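PDB 6TCV: endo-beta-N-acetylglucosaminidase F1, which probably hydrolyses the chitobiose core of high-mannose N-glycans, releasing the oligosaccharide as an endo-beta-N-acetylglucosaminidase. Local coordinates for residues H40-A45 / D154-G159; V342-W347 / G363-K368; M375-G380 / F415-G420. The protein carries 2 engineered substitutions. All coordinates share one frame; numbering follows the deposited sequence. Where two conformers were deposited one is given.

The three contacts follow one another along the chain without interleaving, and none touches another: centres lie about 25 Å apart for interactions 1 and 2, about 29 Å for interactions 2 and 3, and about 32 Å for interactions 1 and 3. Interaction 1 lies where strand 147-154 leaves the N-terminal beta domain for the curled barrel sheet that begins with strand 169-175. Interactions 2 and 3 belong to the barrel half and are linked by strand 371-376: residues 363-368 of interaction 2 precede it, and M375 and E376 of interaction 3 end it, beside bound sugars. Loop packing thus recurs at the domain junction, on the barrel flank facing the N-terminal residues, and at the glycan.

Interaction 1 of 3, residues H40-A45 / D154-G159; sequences HGETYA and DMRNAG
The loop that leads from strand 147-154 towards the barrel strand 169-175 lays R156 and M155 against H40 and G41, just ahead of strand 43-49. No direct hydrogen bond crosses between the segments. The methylenes of R156 do the touching: CG of R156 is 3.8 Å from C of H40, and CD of R156 is 3.7 Å from O of G41. A turn about the CG-CD bond (chi3 -65°) then swings the guanidinium back to D154 in its own segment. There the grip is side-on and two-pronged, NE of R156 to OD1 of D154 at 3.0 Å (N-H...O angle 162°) and NH2 of R156 to OD2 of D154 at 3.0 Å (168°), with both oxygens close to the guanidinium plane. The same OD1 of D154 closes an Asx turn by accepting backbone N of R156 at 3.1 Å, from the other face of the carboxylate. A leucine in place of R156 would probably leave D154 without its charged mate and its carboxylate freer to turn. On the other flank CE1 of H40 rests 4.0 Å from CB of M155, at the start of the type I turn M155-A158. A water in the imidazole plane joins ND1 of H40 (2.6 Å) to the carbonyl O of M155 (2.8 Å), while the H40 ring is also stacked with Y162.

Interaction 2 of 3, residues V342-W347 / G363-K368; sequences VDAKEW and GQMTKK
D343 and Q364 run at a slant to each other, their carboxylate and amide planes 35° apart, but the carboxylate is bound to backbone rather than to the amide. With CG of D343 anti to its own N (chi1 -175°), OD2 of D343 turns its syn lone pair to backbone N of Q364 at 2.9 Å (N-H...O angle 157°); OD1 of D343 has a weak second bond to that N of Q364 at 3.1 Å. From the opposite face of the carboxylate, backbone N of K345 reaches OD2 of D343 at 2.9 Å, forming an Asx turn that starts the 3-10 segment 344-346. Two N-H groups on OD2 of D343 should restrain the carboxylate's rotation. OD1 of D343 also abuts CA of G363, where a CB would clash with it and positive phi favours glycine. K345 extends alongside the next peptide: CD of K345 is 3.7 Å from O of Q364, and a water accepts from NZ of K345 (2.9 Å) while donating to O of Q364 (2.7 Å). NZ itself also binds O of S30. SD of M365 packs on CB of A344 at 4.1 Å. The contact joins the loop between strands 350-353 and 371-376 to strand 342-343, with W347 packed on helix 306-319, while OE2 of E346 accepts from backbone N of V33 in the N-terminal domain.

Interaction 3 of 3, residues M375-G380 / F415-G420; sequences MEFNLG and FSRLQG. With NAG (2-acetamido-2-deoxy-beta-D-glucopyranose), chain B; MAN (alpha-D-mannopyranose), chain C.
R417 sends its guanidinium into the bend that follows strand 371-376 of the curled barrel sheet, where E376, F377 and G380 receive it. Its CB already points towards that segment; CG and CD carry the chain onward, nearly extended until a turn about CG-CD (chi3 70°) sets the flat head. NE is hydrogen-bonded outside the two segments. The guanidinium lies between two unlike neighbours: O of G380 over one face, toward the rim, and CD1 of F377 over the opposite one, nearest NH1, with the phenyl ring turned 77° from the guanidinium plane. Across the contact NH1 of R417 makes the one direct hydrogen bond, to O of E376 at 2.9 Å, almost straight (N-H...O angle 170°); the oxygen is in the guanidinium plane, although NH1 stands above the plane of that carbonyl. Backbone N of G380 binds the same E376 oxygen from its other face, so two donors grip it. NH1 of R417 also donates to a water at 2.9 Å, which bonds in turn to O of F377. NH2 of R417 lies 3.6 Å from CB of M375, donates to the carbonyls of G381 and G383, and meets O of G380, at 3.4 Å, too poorly angled for a bond. Farther along M375, its CE meets CD2 of L418 at 4.2 Å. The bend presents its far side to the high-mannose substrate: in one of two E376 conformers, O6 of the N-acetylglucosamine donates to OE2 of E376 at 2.7 Å, and ND2 of N378 donates to O4 of a mannose at 2.9 Å. M375 is paired by backbone bonds with M402 and F404 at strand 400-404, while R417 follows helix 411-416 in a type I turn and bonds through its backbone to L385.

Interaction 1 of 3, residues H40-A45 / D154-G159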
loop_
_atom_site.group_PDB
_atom_site.type_symbol
_atom_site.label_atom_id
_atom_site.label_comp_id
_atom_site.label_asym_id
_atom_site.label_seq_id
_atom_site.Cartn_x
_atom_site.Cartn_y
_atom_site.Cartn_z
ATOM N N HIS A 40 -10.005 10.886 -8.964
ATOM C CA HIS A 40 -11.230 10.982 -8.170
ATOM C C HIS A 40 -12.186 11.991 -8.762
ATOM O O HIS A 40 -13.283 12.162 -8.226
ATOM C CB HIS A 40 -10.924 11.353 -6.704
ATOM C CG HIS A 40 -9.987 10.397 -6.055
ATOM N ND1 HIS A 40 -10.419 9.185 -5.590
ATOM C CD2 HIS A 40 -8.653 10.441 -5.830
ATOM C CE1 HIS A 40 -9.386 8.490 -5.135
ATOM N NE2 HIS A 40 -8.313 9.260 -5.214
ATOM N N GLY A 41 -11.808 12.628 -9.858
ATOM C CA GLY A 41 -12.615 13.606 -10.551
ATOM C C GLY A 41 -12.274 13.527 -12.021
ATOM O O GLY A 41 -11.526 12.639 -12.456
ATOM N N GLU A 42 -12.763 14.510 -12.780
ATOM C CA GLU A 42 -12.574 14.502 -14.218
ATOM C C GLU A 42 -11.217 14.992 -14.670
ATOM O O GLU A 42 -10.808 14.676 -15.798
ATOM C CB GLU A 42 -13.565 15.435 -14.869
ATOM C CG GLU A 42 -14.926 14.900 -14.834
ATOM C CD GLU A 42 -15.939 16.019 -14.795
ATOM O OE1 GLU A 42 -16.494 16.369 -15.876
ATOM O OE2 GLU A 42 -16.138 16.528 -13.662
ATOM N N THR A 43 -10.487 15.747 -13.840
ATOM C CA THR A 43 -9.155 16.194 -14.231
ATOM C C THR A 43 -8.111 16.023 -13.134
ATOM O O THR A 43 -8.426 16.016 -11.941
ATOM C CB THR A 43 -9.145 17.713 -14.591
ATOM O OG1 THR A 43 -9.539 18.481 -13.438
ATOM C CG2 THR A 43 -10.040 18.029 -15.769
ATOM N N TYR A 44 -6.856 15.863 -13.573
ATOM C CA TYR A 44 -5.673 15.802 -12.717
ATOM C C TYR A 44 -4.550 16.587 -13.399
ATOM O O TYR A 44 -4.144 16.228 -14.505
ATOM C CB TYR A 44 -5.254 14.345 -12.464
ATOM C CG TYR A 44 -4.060 14.157 -11.558
ATOM C CD1 TYR A 44 -2.777 14.191 -12.059
ATOM C CD2 TYR A 44 -4.225 13.874 -10.202
ATOM C CE1 TYR A 44 -1.682 14.007 -11.253
ATOM C CE2 TYR A 44 -3.132 13.675 -9.383
ATOM C CZ TYR A 44 -1.857 13.742 -9.922
ATOM O OH TYR A 44 -0.744 13.552 -9.137
ATOM N N ALA A 45 -3.983 17.580 -12.730
ATOM C CA ALA A 45 -2.973 18.446 -13.324
ATOM C C ALA A 45 -1.638 18.254 -12.606
ATOM O O ALA A 45 -1.606 18.126 -11.383
ATOM C CB ALA A 45 -3.405 19.915 -13.205
ATOM N N ASP A 154 -8.840 4.992 -12.821
ATOM C CA ASP A 154 -10.077 5.745 -12.608
ATOM C C ASP A 154 -10.776 5.222 -11.366
ATOM O O ASP A 154 -11.277 4.093 -11.366
ATOM C CB ASP A 154 -10.929 5.673 -13.867
ATOM C CG ASP A 154 -12.245 6.432 -13.774
ATOM O OD1 ASP A 154 -12.494 7.130 -12.790
ATOM O OD2 ASP A 154 -12.974 6.411 -14.798
ATOM N N MET A 155 -10.871 6.058 -10.324
ATOM C CA MET A 155 -11.475 5.661 -9.077
ATOM C C MET A 155 -12.775 6.393 -8.786
ATOM O O MET A 155 -13.259 6.387 -7.643
ATOM C CB MET A 155 -10.498 5.824 -7.903
ATOM C CG MET A 155 -9.182 5.055 -8.029
ATOM S SD MET A 155 -9.462 3.302 -7.979
ATOM C CE MET A 155 -9.963 2.813 -6.340
ATOM N N ARG A 156 -13.369 7.005 -9.791
ATOM C CA ARG A 156 -14.530 7.865 -9.555
ATOM C C ARG A 156 -15.690 7.075 -8.980
ATOM O O ARG A 156 -16.511 7.623 -8.232
ATOM C CB ARG A 156 -14.933 8.567 -10.833
ATOM C CG ARG A 156 -14.044 9.707 -11.195
ATOM C CD ARG A 156 -14.426 10.297 -12.472
ATOM N NE ARG A 156 -14.275 9.425 -13.626
ATOM C CZ ARG A 156 -14.689 9.679 -14.828
ATOM N NH1 ARG A 156 -15.347 10.800 -15.064
ATOM N NH2 ARG A 156 -14.429 8.810 -15.801
ATOM N N ASN A 157 -15.821 5.812 -9.377
ATOM C CA ASN A 157 -16.901 4.952 -8.885
ATOM C C ASN A 157 -16.556 4.134 -7.638
ATOM O O ASN A 157 -17.320 3.203 -7.333
ATOM C CB ASN A 157 -17.536 4.117 -10.007
ATOM C CG ASN A 157 -18.159 5.004 -11.087
ATOM O OD1 ASN A 157 -18.695 6.047 -10.763
ATOM N ND2 ASN A 157 -18.232 4.522 -12.314
ATOM N N ALA A 158 -15.330 4.167 -7.181
ATOM C CA ALA A 158 -14.835 3.434 -6.000
ATOM C C ALA A 158 -14.372 4.437 -4.947
ATOM O O ALA A 158 -13.187 4.430 -4.624
ATOM C CB ALA A 158 -13.751 2.454 -6.376
ATOM N N GLY A 159 -15.174 5.437 -4.652
ATOM C CA GLY A 159 -14.863 6.572 -3.812
ATOM C C GLY A 159 -15.191 6.525 -2.342
ATOM O O GLY A 159 -15.028 7.555 -1.684
HETATM O O HOH W 1 -12.894 8.526 -5.861
#

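Interaction 2 of 3, residues V342-W347 / G363-K368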
loop_
_atom_site.group_PDB
_atom_site.type_symbol
_atom_site.label_atom_id
_atom_site.label_comp_id
_atom_site.label_asym_id
_atom_site.label_seq_id
_atom_site.Cartn_x
_atom_site.Cartn_y
_atom_site.Cartn_z
ATOM N N VAL A 342 18.361 4.085 -6.840
ATOM C CA VAL A 342 16.977 4.521 -6.861
ATOM C C VAL A 342 16.546 4.821 -5.438
ATOM O O VAL A 342 16.643 3.955 -4.546
ATOM C CB VAL A 342 16.040 3.451 -7.465
ATOM C CG1 VAL A 342 14.624 3.931 -7.492
ATOM C CG2 VAL A 342 16.480 3.091 -8.887
ATOM N N ASP A 343 16.037 6.041 -5.234
ATOM C CA ASP A 343 15.629 6.493 -3.911
ATOM C C ASP A 343 14.390 5.814 -3.406
ATOM O O ASP A 343 13.467 5.500 -4.163
ATOM C CB ASP A 343 15.376 7.990 -3.959
ATOM C CG ASP A 343 15.056 8.557 -2.610
ATOM O OD1 ASP A 343 16.008 8.877 -1.907
ATOM O OD2 ASP A 343 13.843 8.837 -2.365
ATOM N N ALA A 344 14.365 5.644 -2.079
ATOM C CA ALA A 344 13.271 4.971 -1.404
ATOM C C ALA A 344 11.888 5.552 -1.657
ATOM O O ALA A 344 10.903 4.811 -1.566
ATOM C CB ALA A 344 13.518 4.979 0.110
ATOM N N LYS A 345 11.754 6.845 -1.982
ATOM C CA LYS A 345 10.411 7.356 -2.291
ATOM C C LYS A 345 9.762 6.575 -3.439
ATOM O O LYS A 345 8.520 6.496 -3.530
ATOM C CB LYS A 345 10.410 8.828 -2.551
ATOM C CG LYS A 345 9.039 9.462 -2.523
ATOM C CD LYS A 345 9.091 10.979 -2.752
ATOM C CE LYS A 345 7.711 11.543 -2.845
ATOM N NZ LYS A 345 7.705 13.018 -3.023
ATOM N N GLU A 346 10.574 5.989 -4.311
ATOM C CA GLU A 346 10.065 5.262 -5.466
ATOM C C GLU A 346 9.600 3.860 -5.091
ATOM O O GLU A 346 8.987 3.202 -5.946
ATOM C CB GLU A 346 11.156 5.156 -6.521
ATOM C CG GLU A 346 11.723 6.453 -7.089
ATOM C CD GLU A 346 10.950 7.064 -8.258
ATOM O OE1 GLU A 346 9.984 6.449 -8.778
ATOM O OE2 GLU A 346 11.415 8.128 -8.790
ATOM N N TRP A 347 9.949 3.328 -3.912
ATOM C CA TRP A 347 9.644 1.932 -3.584
ATOM C C TRP A 347 9.160 1.675 -2.158
ATOM O O TRP A 347 8.921 0.514 -1.827
ATOM C CB TRP A 347 10.784 0.952 -4.021
ATOM C CG TRP A 347 12.176 1.416 -3.753
ATOM C CD1 TRP A 347 12.996 2.048 -4.604
ATOM C CD2 TRP A 347 12.909 1.239 -2.518
ATOM N NE1 TRP A 347 14.197 2.342 -3.987
ATOM C CE2 TRP A 347 14.145 1.862 -2.689
ATOM C CE3 TRP A 347 12.613 0.644 -1.277
ATOM C CZ2 TRP A 347 15.113 1.885 -1.669
ATOM C CZ3 TRP A 347 13.560 0.694 -0.269
ATOM C CH2 TRP A 347 14.781 1.317 -0.473
ATOM N N GLY A 363 15.552 9.040 2.616
ATOM C CA GLY A 363 15.681 9.473 1.235
ATOM C C GLY A 363 14.881 10.722 0.956
ATOM O O GLY A 363 14.919 11.682 1.732
ATOM N N GLN A 364 14.164 10.724 -0.173
ATOM C CA GLN A 364 13.310 11.844 -0.550
ATOM C C GLN A 364 11.930 11.764 0.080
ATOM O O GLN A 364 11.110 12.656 -0.162
ATOM C CB GLN A 364 13.111 11.932 -2.080
ATOM C CG GLN A 364 14.337 12.355 -2.869
ATOM C CD GLN A 364 14.096 12.475 -4.374
ATOM O OE1 GLN A 364 13.110 13.061 -4.825
ATOM N NE2 GLN A 364 15.008 11.914 -5.154
ATOM N N MET A 365 11.627 10.698 0.844
ATOM C CA MET A 365 10.303 10.597 1.420
ATOM C C MET A 365 10.087 11.759 2.379
ATOM O O MET A 365 11.024 12.427 2.822
ATOM C CB MET A 365 10.224 9.340 2.298
ATOM C CG MET A 365 10.440 8.058 1.545
ATOM S SD MET A 365 10.652 6.599 2.604
ATOM C CE MET A 365 8.986 6.386 3.265
ATOM N N THR A 366 8.823 12.046 2.645
ATOM C CA THR A 366 8.395 13.000 3.662
ATOM C C THR A 366 7.538 12.280 4.687
ATOM O O THR A 366 7.193 11.108 4.538
ATOM C CB THR A 366 7.660 14.213 3.083
ATOM O OG1 THR A 366 6.325 13.832 2.759
ATOM C CG2 THR A 366 8.429 14.829 1.881
ATOM N N LYS A 367 7.117 13.000 5.720
ATOM C CA LYS A 367 6.190 12.434 6.684
ATOM C C LYS A 367 4.830 12.107 6.076
ATOM O O LYS A 367 4.057 11.392 6.717
ATOM C CB LYS A 367 6.098 13.320 7.921
ATOM C CG LYS A 367 7.298 13.113 8.870
ATOM C CD LYS A 367 7.249 14.107 10.026
ATOM C CE LYS A 367 7.762 15.465 9.583
ATOM N NZ LYS A 367 7.646 16.470 10.671
ATOM N N LYS A 368 4.526 12.588 4.875
ATOM C CA LYS A 368 3.299 12.144 4.213
ATOM C C LYS A 368 3.276 10.647 3.967
ATOM O O LYS A 368 2.170 10.075 3.849
ATOM C CB LYS A 368 3.094 12.939 2.915
ATOM C CG LYS A 368 2.796 14.412 3.122
ATOM C CD LYS A 368 1.445 14.608 3.800
ATOM C CE LYS A 368 1.033 16.066 3.798
ATOM N NZ LYS A 368 2.077 16.845 4.521
HETATM O O HOH W 2 9.932 14.423 -1.788
#

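Interaction 3 of 3, residues M375-G380 / F415-G420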
loop_
_atom_site.group_PDB
_atom_site.type_symbol
_atom_site.label_atom_id
_atom_site.label_comp_id
_atom_site.label_asym_id
_atom_site.label_seq_id
_atom_site.Cartn_x
_atom_site.Cartn_y
_atom_site.Cartn_z
ATOM N N MET A 375 -1.902 2.289 16.804
ATOM C CA MET A 375 -2.775 1.895 17.904
ATOM C C MET A 375 -2.920 0.380 17.910
ATOM O O MET A 375 -3.356 -0.213 16.913
ATOM C CB MET A 375 -4.156 2.530 17.720
ATOM C CG MET A 375 -4.153 4.037 17.807
ATOM S SD MET A 375 -5.767 4.846 17.471
ATOM C CE MET A 375 -5.722 4.775 15.675
ATOM N N GLU A 376 -2.563 -0.243 19.035
ATOM C CA GLU A 376 -2.713 -1.699 19.224
ATOM C C GLU A 376 -4.119 -1.875 19.788
ATOM O O GLU A 376 -4.378 -1.565 20.968
ATOM C CB GLU A 376 -1.643 -2.232 20.173
ATOM C CG GLU A 376 -1.044 -3.579 19.770
ATOM C CD GLU A 376 -2.019 -4.734 19.772
ATOM O OE1 GLU A 376 -3.239 -4.509 19.989
ATOM O OE2 GLU A 376 -1.583 -5.881 19.569
ATOM N N PHE A 377 -5.084 -2.218 18.936
ATOM C CA PHE A 377 -6.479 -2.245 19.359
ATOM C C PHE A 377 -6.828 -3.464 20.199
ATOM O O PHE A 377 -7.843 -3.432 20.896
ATOM C CB PHE A 377 -7.385 -2.208 18.146
ATOM C CG PHE A 377 -7.528 -0.867 17.465
ATOM C CD1 PHE A 377 -7.706 0.286 18.188
ATOM C CD2 PHE A 377 -7.508 -0.816 16.064
ATOM C CE1 PHE A 377 -7.859 1.518 17.545
ATOM C CE2 PHE A 377 -7.679 0.391 15.416
ATOM C CZ PHE A 377 -7.837 1.549 16.149
ATOM N N ASN A 378 -6.029 -4.526 20.157
ATOM C CA ASN A 378 -6.290 -5.695 21.003
ATOM C C ASN A 378 -5.684 -5.533 22.394
ATOM O O ASN A 378 -6.304 -5.939 23.376
ATOM C CB ASN A 378 -5.699 -6.933 20.322
ATOM C CG ASN A 378 -6.030 -8.173 21.067
ATOM O OD1 ASN A 378 -7.206 -8.501 21.279
ATOM N ND2 ASN A 378 -5.003 -8.906 21.504
ATOM N N LEU A 379 -4.452 -5.019 22.480
ATOM C CA LEU A 379 -3.776 -4.853 23.762
ATOM C C LEU A 379 -3.892 -3.493 24.384
ATOM O O LEU A 379 -3.693 -3.386 25.591
ATOM C CB LEU A 379 -2.292 -5.156 23.656
ATOM C CG LEU A 379 -1.852 -6.519 23.139
ATOM C CD1 LEU A 379 -0.395 -6.592 22.951
ATOM C CD2 LEU A 379 -2.298 -7.564 24.140
ATOM N N GLY A 380 -4.182 -2.466 23.649
ATOM C CA GLY A 380 -4.569 -1.208 24.221
ATOM C C GLY A 380 -3.571 -0.110 24.064
ATOM O O GLY A 380 -3.909 1.053 24.356
ATOM N N PHE A 415 -13.648 2.032 19.320
ATOM C CA PHE A 415 -14.307 3.254 18.921
ATOM C C PHE A 415 -14.128 4.359 19.949
ATOM O O PHE A 415 -14.104 5.550 19.587
ATOM C CB PHE A 415 -15.785 2.997 18.623
ATOM C CG PHE A 415 -15.993 2.387 17.243
ATOM C CD1 PHE A 415 -15.879 1.004 17.020
ATOM C CD2 PHE A 415 -16.223 3.213 16.124
ATOM C CE1 PHE A 415 -16.022 0.433 15.791
ATOM C CE2 PHE A 415 -16.384 2.658 14.868
ATOM C CZ PHE A 415 -16.289 1.284 14.695
ATOM N N SER A 416 -13.999 4.018 21.238
ATOM C CA SER A 416 -13.672 5.043 22.224
ATOM C C SER A 416 -12.393 5.767 21.815
ATOM O O SER A 416 -12.303 6.998 21.938
ATOM C CB SER A 416 -13.575 4.464 23.654
ATOM O OG SER A 416 -12.348 3.795 23.961
ATOM N N ARG A 417 -11.427 5.034 21.270
ATOM C CA ARG A 417 -10.137 5.583 20.921
ATOM C C ARG A 417 -10.162 6.336 19.605
ATOM O O ARG A 417 -9.143 6.958 19.253
ATOM C CB ARG A 417 -9.091 4.462 20.893
ATOM C CG ARG A 417 -8.900 3.800 22.242
ATOM C CD ARG A 417 -8.087 2.534 22.106
ATOM N NE ARG A 417 -6.688 2.848 21.763
ATOM C CZ ARG A 417 -5.767 1.910 21.545
ATOM N NH1 ARG A 417 -6.120 0.635 21.615
ATOM N NH2 ARG A 417 -4.527 2.262 21.286
ATOM N N LEU A 418 -11.305 6.407 18.947
ATOM C CA LEU A 418 -11.463 7.138 17.683
ATOM C C LEU A 418 -12.353 8.357 17.894
ATOM O O LEU A 418 -12.681 9.030 16.918
ATOM C CB LEU A 418 -12.052 6.243 16.579
ATOM C CG LEU A 418 -11.217 5.016 16.253
ATOM C CD1 LEU A 418 -11.903 4.118 15.284
ATOM C CD2 LEU A 418 -9.842 5.444 15.674
ATOM N N GLN A 419 -12.763 8.676 19.104
ATOM C CA GLN A 419 -13.583 9.859 19.329
ATOM C C GLN A 419 -12.813 11.148 19.081
ATOM O O GLN A 419 -11.639 11.258 19.410
ATOM C CB GLN A 419 -14.098 9.849 20.774
ATOM C CG GLN A 419 -15.108 8.771 20.992
ATOM C CD GLN A 419 -15.589 8.636 22.408
ATOM O OE1 GLN A 419 -15.120 9.316 23.322
ATOM N NE2 GLN A 419 -16.560 7.764 22.586
ATOM N N GLY A 420 -13.498 12.143 18.511
ATOM C CA GLY A 420 -12.936 13.478 18.365
ATOM C C GLY A 420 -12.002 13.693 17.176
ATOM O O GLY A 420 -11.962 14.788 16.589
HETATM C C1 NAG B . 4.077 -6.985 16.768
HETATM C C2 NAG B . 3.607 -7.622 15.474
HETATM C C3 NAG B . 2.686 -8.829 15.665
HETATM C C4 NAG B . 2.299 -8.975 17.124
HETATM C C5 NAG B . 1.874 -7.615 17.642
HETATM C C6 NAG B . 1.305 -7.636 19.056
HETATM C C7 NAG B . 3.293 -6.439 13.337
HETATM C C8 NAG B . 2.568 -5.298 12.649
HETATM N N2 NAG B . 2.990 -6.622 14.619
HETATM O O3 NAG B . 3.356 -10.014 15.224
HETATM O O4 NAG B . 1.182 -9.878 17.190
HETATM O O5 NAG B . 3.005 -6.722 17.682
HETATM O O6 NAG B . 1.061 -6.341 19.500
HETATM O O7 NAG B . 4.126 -7.148 12.760
HETATM C C1 MAN C . -3.936 -14.497 22.620
HETATM C C2 MAN C . -5.291 -14.509 23.295
HETATM C C3 MAN C . -5.893 -13.115 23.230
HETATM C C4 MAN C . -4.937 -12.141 23.898
HETATM C C5 MAN C . -3.538 -12.242 23.300
HETATM C C6 MAN C . -2.537 -11.492 24.135
HETATM O O2 MAN C . -5.097 -14.856 24.680
HETATM O O3 MAN C . -7.148 -13.120 23.888
HETATM O O4 MAN C . -5.420 -10.811 23.715
HETATM O O5 MAN C . -3.070 -13.602 23.279
HETATM O O6 MAN C . -1.216 -11.521 23.585
HETATM O O HOH W 3 -8.615 -0.782 21.651
#